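Local coordinates for protein autolysin E (Staphylococcus aureus, PDB 4PI8) that probably cleaves the glycan strands of peptidoglycan as a glycosidase of the endo-beta-N-acetylglucosaminidase family, and here binds a NAG-NAM disaccharide, at residues A[59-64]-A[93-98]; A[126-131]-A[154-159]. The protein carries 1 engineered substitution. All coordinates share one frame; numbering follows the deposited sequence. Where two conformers were deposited one is given.

Contact 1 (A[59-64]-A[93-98]); sequences ITEKVP and KYEVNV
Asn97 turns its CG directly away from its own backbone N (chi1 180°) and lays its side chain across the bend formed by Ile59, Glu61 and Val63. Glu95 has its CG turned the same way and an extended chain, which passes beside the carbonyl of Thr60. Asn97 N donates to Ile59 O at 3.1 Å, nearly straight at N-H...O 166°, with the donor tilted from the carbonyl plane. Asn97 CB sits 3.3 Å from Ile59 O and also packs against Glu61 O. Its amide end meets a valine: Asn97 ND2 lies 3.6 Å from Val63 CG1. The other branch of that valine, CG2, touches Val98 CG1 at 3.7 Å, the two side chains crossing at a slant. The Asn97 amide is held at both ends. ND2 bonds to Tyr212 OH, and OD1 accepts from Tyr100 N. Glu61 and Glu95 run side by side, pointing the same way, with their carboxylate planes 71° apart. Glu61 OE1 and Glu95 OE2 are 3.7 Å apart, a close approach of like charges, probably eased by water 1. This water donates to both oxygens and accepts from Lys62 N at 3.2 Å. Lys62 crosses Glu95 at about a right angle, bringing its CG 4.1 Å from Glu95 CG, while its NZ makes a salt bridge with Glu92. The bend from Glu95 to Asn97 joins helix 84-94 to helix 98-108. Glu95 has positive phi as the first residue to leave helical geometry, and Asn97 is the N-cap of the second helix. A loop thus packs on a helix-to-helix turn, with an asparagine N-cap at its centre, consistent with the helical part of a lysozyme-like fold.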
loop_
_atom_site.group_PDB
_atom_site.type_symbol
_atom_site.label_atom_id
_atom_site.label_comp_id
_atom_site.label_asym_id
_atom_site.label_seq_id
_atom_site.Cartn_x
_atom_site.Cartn_y
_atom_site.Cartn_z
ATOM N N ILE A 59 5.490 0.701 -9.996
ATOM C CA ILE A 59 5.893 -0.339 -9.023
ATOM C C ILE A 59 5.539 -1.738 -9.435
ATOM O O ILE A 59 5.613 -2.686 -8.656
ATOM C CB ILE A 59 5.405 0.040 -7.580
ATOM C CG1 ILE A 59 3.922 0.423 -7.603
ATOM C CG2 ILE A 59 6.278 1.136 -7.025
ATOM C CD1 ILE A 59 3.286 0.592 -6.258
ATOM N N THR A 60 5.211 -1.877 -10.726
ATOM C CA THR A 60 4.969 -3.171 -11.314
ATOM C C THR A 60 6.220 -3.689 -11.931
ATOM O O THR A 60 6.035 -4.736 -12.661
ATOM C CB THR A 60 3.815 -3.122 -12.364
ATOM O OG1 THR A 60 4.325 -2.553 -13.595
ATOM C CG2 THR A 60 2.689 -2.354 -11.884
ATOM N N GLU A 61 7.339 -2.970 -11.809
ATOM C CA GLU A 61 8.672 -3.375 -12.278
ATOM C C GLU A 61 9.515 -3.749 -11.070
ATOM O O GLU A 61 9.689 -2.960 -10.107
ATOM C CB GLU A 61 9.382 -2.264 -13.021
ATOM C CG GLU A 61 8.785 -1.695 -14.315
ATOM C CD GLU A 61 8.243 -2.721 -15.293
ATOM O OE1 GLU A 61 8.684 -3.896 -15.310
ATOM O OE2 GLU A 61 7.342 -2.311 -16.069
ATOM N N LYS A 62 10.137 -4.889 -11.196
ATOM C CA LYS A 62 10.941 -5.502 -10.141
ATOM C C LYS A 62 12.253 -4.812 -9.969
ATOM O O LYS A 62 12.696 -4.047 -10.868
ATOM C CB LYS A 62 11.151 -6.924 -10.450
ATOM C CG LYS A 62 9.834 -7.685 -10.560
ATOM C CD LYS A 62 10.023 -9.163 -10.829
ATOM C CE LYS A 62 10.506 -9.386 -12.256
ATOM N NZ LYS A 62 10.634 -10.826 -12.542
ATOM N N VAL A 63 12.870 -5.031 -8.818
ATOM C CA VAL A 63 14.151 -4.429 -8.533
ATOM C C VAL A 63 15.172 -5.516 -8.152
ATOM O O VAL A 63 14.834 -6.558 -7.577
ATOM C CB VAL A 63 14.120 -3.321 -7.464
ATOM C CG1 VAL A 63 13.412 -2.102 -8.011
ATOM C CG2 VAL A 63 13.519 -3.818 -6.182
ATOM N N PRO A 64 16.452 -5.269 -8.460
ATOM C CA PRO A 64 17.513 -6.212 -8.193
ATOM C C PRO A 64 17.972 -6.142 -6.763
ATOM O O PRO A 64 18.944 -5.480 -6.423
ATOM C CB PRO A 64 18.609 -5.774 -9.193
ATOM C CG PRO A 64 18.476 -4.316 -9.286
ATOM C CD PRO A 64 16.949 -4.109 -9.248
ATOM N N LYS A 93 6.916 -14.060 -8.131
ATOM C CA LYS A 93 5.659 -14.699 -8.561
ATOM C C LYS A 93 4.715 -13.738 -9.224
ATOM O O LYS A 93 4.093 -14.057 -10.248
ATOM C CB LYS A 93 4.965 -15.350 -7.390
ATOM C CG LYS A 93 5.612 -16.595 -6.876
ATOM C CD LYS A 93 5.211 -17.025 -5.467
ATOM C CE LYS A 93 3.770 -17.365 -5.339
ATOM N NZ LYS A 93 3.442 -18.519 -6.218
ATOM N N TYR A 94 4.610 -12.520 -8.668
ATOM C CA TYR A 94 3.548 -11.592 -9.039
ATOM C C TYR A 94 4.022 -10.359 -9.732
ATOM O O TYR A 94 3.188 -9.520 -10.104
ATOM C CB TYR A 94 2.681 -11.241 -7.828
ATOM C CG TYR A 94 2.009 -12.451 -7.245
ATOM C CD1 TYR A 94 1.096 -13.181 -7.994
ATOM C CD2 TYR A 94 2.290 -12.915 -5.966
ATOM C CE1 TYR A 94 0.525 -14.353 -7.482
ATOM C CE2 TYR A 94 1.687 -14.052 -5.488
ATOM C CZ TYR A 94 0.843 -14.764 -6.251
ATOM O OH TYR A 94 0.210 -15.911 -5.817
ATOM N N GLU A 95 5.328 -10.186 -9.947
ATOM C CA GLU A 95 5.887 -9.016 -10.595
ATOM C C GLU A 95 5.468 -7.751 -9.821
ATOM O O GLU A 95 4.807 -6.877 -10.334
ATOM C CB GLU A 95 5.551 -8.944 -12.105
ATOM C CG GLU A 95 6.452 -8.001 -12.827
ATOM C CD GLU A 95 6.143 -7.855 -14.299
ATOM O OE1 GLU A 95 5.116 -8.445 -14.681
ATOM O OE2 GLU A 95 6.858 -7.109 -14.988
ATOM N N VAL A 96 5.956 -7.694 -8.593
ATOM C CA VAL A 96 5.656 -6.574 -7.684
ATOM C C VAL A 96 6.988 -6.105 -7.099
ATOM O O VAL A 96 7.721 -6.910 -6.499
ATOM C CB VAL A 96 4.769 -7.008 -6.562
ATOM C CG1 VAL A 96 4.508 -5.875 -5.592
ATOM C CG2 VAL A 96 3.398 -7.479 -7.063
ATOM N N ASN A 97 7.290 -4.833 -7.272
ATOM C CA ASN A 97 8.554 -4.207 -6.761
ATOM C C ASN A 97 8.767 -4.537 -5.284
ATOM O O ASN A 97 7.904 -4.172 -4.482
ATOM C CB ASN A 97 8.474 -2.729 -7.064
ATOM C CG ASN A 97 9.667 -1.936 -6.606
ATOM O OD1 ASN A 97 10.125 -2.071 -5.461
ATOM N ND2 ASN A 97 10.069 -0.964 -7.384
ATOM N N VAL A 98 9.854 -5.201 -4.937
ATOM C CA VAL A 98 9.979 -5.690 -3.561
ATOM C C VAL A 98 10.277 -4.549 -2.589
ATOM O O VAL A 98 9.935 -4.662 -1.389
ATOM C CB VAL A 98 11.054 -6.814 -3.415
ATOM C CG1 VAL A 98 12.481 -6.268 -3.541
ATOM C CG2 VAL A 98 10.849 -7.620 -2.170
HETATM O O HOH W 1 9.658 -6.375 -13.998
#

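Contact 2 (A[126-131]-A[154-159])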
loop_
_atom_site.group_PDB
_atom_site.type_symbol
_atom_site.label_atom_id
_atom_site.label_comp_id
_atom_site.label_asym_id
_atom_site.label_seq_id
_atom_site.Cartn_x
_atom_site.Cartn_y
_atom_site.Cartn_z
ATOM N N ARG A 126 -4.768 -18.327 13.540
ATOM C CA ARG A 126 -4.499 -16.897 13.695
ATOM C C ARG A 126 -4.336 -16.373 12.300
ATOM O O ARG A 126 -3.720 -17.036 11.457
ATOM C CB ARG A 126 -3.218 -16.666 14.496
ATOM C CG ARG A 126 -2.955 -15.252 14.941
ATOM C CD ARG A 126 -1.953 -15.254 16.091
ATOM N NE ARG A 126 -2.185 -16.420 16.926
ATOM C CZ ARG A 126 -2.599 -16.397 18.191
ATOM N NH1 ARG A 126 -2.822 -15.251 18.815
ATOM N NH2 ARG A 126 -2.811 -17.545 18.824
ATOM N N TYR A 127 -4.954 -15.207 12.047
ATOM C CA TYR A 127 -4.877 -14.554 10.728
ATOM C C TYR A 127 -4.038 -13.311 10.817
ATOM O O TYR A 127 -4.026 -12.578 11.784
ATOM C CB TYR A 127 -6.285 -14.236 10.227
ATOM C CG TYR A 127 -7.111 -15.496 10.051
ATOM C CD1 TYR A 127 -6.982 -16.294 8.947
ATOM C CD2 TYR A 127 -7.972 -15.925 11.053
ATOM C CE1 TYR A 127 -7.689 -17.485 8.811
ATOM C CE2 TYR A 127 -8.708 -17.097 10.915
ATOM C CZ TYR A 127 -8.564 -17.871 9.811
ATOM O OH TYR A 127 -9.303 -19.036 9.637
ATOM N N TYR A 128 -3.273 -13.089 9.707
ATOM C CA TYR A 128 -2.299 -11.982 9.600
ATOM C C TYR A 128 -2.658 -11.154 8.376
ATOM O O TYR A 128 -3.240 -11.634 7.444
ATOM C CB TYR A 128 -0.870 -12.568 9.434
ATOM C CG TYR A 128 -0.453 -13.369 10.667
ATOM C CD1 TYR A 128 -0.807 -14.707 10.752
ATOM C CD2 TYR A 128 0.253 -12.786 11.663
ATOM C CE1 TYR A 128 -0.438 -15.437 11.888
ATOM C CE2 TYR A 128 0.632 -13.489 12.815
ATOM C CZ TYR A 128 0.247 -14.826 12.891
ATOM O OH TYR A 128 0.630 -15.584 14.010
ATOM N N ASN A 129 -2.302 -9.879 8.482
ATOM C CA ASN A 129 -2.598 -8.929 7.364
ATOM C C ASN A 129 -1.578 -7.827 7.468
ATOM O O ASN A 129 -1.541 -7.071 8.413
ATOM C CB ASN A 129 -4.004 -8.408 7.597
ATOM C CG ASN A 129 -4.530 -7.585 6.444
ATOM O OD1 ASN A 129 -3.805 -6.946 5.682
ATOM N ND2 ASN A 129 -5.810 -7.640 6.305
ATOM N N PHE A 130 -0.693 -7.754 6.443
ATOM C CA PHE A 130 0.391 -6.812 6.487
ATOM C C PHE A 130 0.280 -5.625 5.509
ATOM O O PHE A 130 1.215 -4.854 5.383
ATOM C CB PHE A 130 1.735 -7.539 6.222
ATOM C CG PHE A 130 2.118 -8.583 7.235
ATOM C CD1 PHE A 130 1.741 -8.501 8.553
ATOM C CD2 PHE A 130 2.880 -9.647 6.821
ATOM C CE1 PHE A 130 2.096 -9.499 9.467
ATOM C CE2 PHE A 130 3.306 -10.589 7.738
ATOM C CZ PHE A 130 2.893 -10.531 9.045
ATOM N N PHE A 131 -0.879 -5.538 4.844
ATOM C CA PHE A 131 -1.052 -4.497 3.823
ATOM C C PHE A 131 -2.349 -3.709 3.965
ATOM O O PHE A 131 -2.809 -3.122 2.957
ATOM C CB PHE A 131 -0.826 -5.029 2.405
ATOM C CG PHE A 131 0.493 -5.737 2.228
ATOM C CD1 PHE A 131 1.619 -5.033 1.884
ATOM C CD2 PHE A 131 0.574 -7.088 2.422
ATOM C CE1 PHE A 131 2.849 -5.629 1.721
ATOM C CE2 PHE A 131 1.773 -7.725 2.293
ATOM C CZ PHE A 131 2.921 -7.009 1.957
ATOM N N THR A 154 -3.109 -17.555 7.262
ATOM C CA THR A 154 -2.896 -18.154 8.579
ATOM C C THR A 154 -1.477 -18.155 9.087
ATOM O O THR A 154 -1.162 -18.689 10.137
ATOM C CB THR A 154 -3.393 -19.643 8.555
ATOM O OG1 THR A 154 -2.743 -20.351 7.509
ATOM C CG2 THR A 154 -4.876 -19.722 8.343
ATOM N N SER A 155 -0.552 -17.483 8.379
ATOM C CA SER A 155 0.796 -17.302 8.809
ATOM C C SER A 155 1.342 -15.961 8.260
ATOM O O SER A 155 0.788 -15.466 7.255
ATOM C CB SER A 155 1.687 -18.416 8.287
ATOM O OG SER A 155 1.891 -18.343 6.882
ATOM N N PRO A 156 2.433 -15.458 8.832
ATOM C CA PRO A 156 3.061 -14.259 8.278
ATOM C C PRO A 156 3.454 -14.497 6.833
ATOM O O PRO A 156 3.250 -13.587 5.980
ATOM C CB PRO A 156 4.258 -14.069 9.169
ATOM C CG PRO A 156 3.775 -14.540 10.544
ATOM C CD PRO A 156 2.996 -15.768 10.179
ATOM N N ASP A 157 4.028 -15.641 6.488
ATOM C CA ASP A 157 4.488 -15.837 5.123
ATOM C C ASP A 157 3.298 -15.857 4.164
ATOM O O ASP A 157 3.354 -15.312 3.040
ATOM C CB ASP A 157 5.329 -17.128 4.987
ATOM C CG ASP A 157 6.651 -17.008 5.673
ATOM O OD1 ASP A 157 7.120 -15.968 6.130
ATOM O OD2 ASP A 157 7.351 -18.079 5.750
ATOM N N LYS A 158 2.181 -16.457 4.551
ATOM C CA LYS A 158 0.994 -16.484 3.723
ATOM C C LYS A 158 0.410 -15.042 3.548
ATOM O O LYS A 158 -0.084 -14.705 2.467
ATOM C CB LYS A 158 -0.121 -17.374 4.242
ATOM C CG LYS A 158 0.238 -18.838 4.043
ATOM C CD LYS A 158 -0.658 -19.697 4.907
ATOM C CE LYS A 158 -0.358 -21.171 4.632
ATOM N NZ LYS A 158 -0.840 -21.602 3.288
ATOM N N ALA A 159 0.532 -14.210 4.580
ATOM C CA ALA A 159 0.085 -12.793 4.472
ATOM C C ALA A 159 0.992 -11.986 3.555
ATOM O O ALA A 159 0.477 -11.089 2.855
ATOM C CB ALA A 159 0.037 -12.185 5.826
HETATM O O HOH W 2 -2.921 -19.933 12.039
HETATM O O HOH W 3 -1.370 -9.391 4.064
#
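Two CH-pi contacts join the aromatic side chains of 126-131 to the start of helix 156-172. Pro156 CD stands over the centre of the Tyr128 ring, 3.9 Å from its centroid and 10° off the normal. Ala159 CB lies over a face of the Phe130 ring, displaced toward the rim, at 4.3 Å from the centroid. Both aromatic CG atoms are anti to their own carbonyl carbon (chi1 -64° for Tyr128, -63° for Phe130), and both CB atoms are directed at the helix.

Apolar contacts fill in around the rings. Phe130 CZ touches Pro156 CB at 3.8 Å, while the Ala159 methyl also packs on Tyr128 CB. Tyr127 and Thr154 lie side by side, with Tyr127 CE1 3.6 Å from Thr154 CG2. The joint brings the exit of the 120-127 hairpin onto a helix N-terminus. Ser155 is the N-cap there, its OG accepting from Lys158 N. Farther along, Phe131 stacks edge-to-face with His104, and its backbone O accepts from Tyr194 OH, a residue of the glycan pocket.

Two waters bridge the backbones. Water 2 accepts from Arg126 N and donates to Thr154 O. Water 3 accepts from Phe130 N and donates to Ala159 O at 2.8 Å.

Weaker contacts to carbonyl oxygens form a last group. Ala159 O meets the Phe131 ring at its edge, in plane, 3.6 Å from CE2. A CA-H...O contact joins Thr154 CA to Arg126 O at 3.2 Å.

How the contacts relate
From the N terminus, the chain passes helix 38-45 and enters the loop holding 59-64. Helices 67-74 and 84-94 follow, and 93-98 then closes contact 1. Helix 98-108 and the 120-127 hairpin come next. Contact 2 opens at 126-131 and closes at 154-159, after helices 138-143 and 147-150. The two loops are in series and neither nest nor cross. Their centres are 20 Å apart and their nearest atoms about 8 Å. Two helices reach both contacts. Helix 98-108 starts in contact 1, and its Leu101 and Ala105 touch Phe131. Helix 156-172 starts in contact 2, and its Arg168 bonds to Glu95 O.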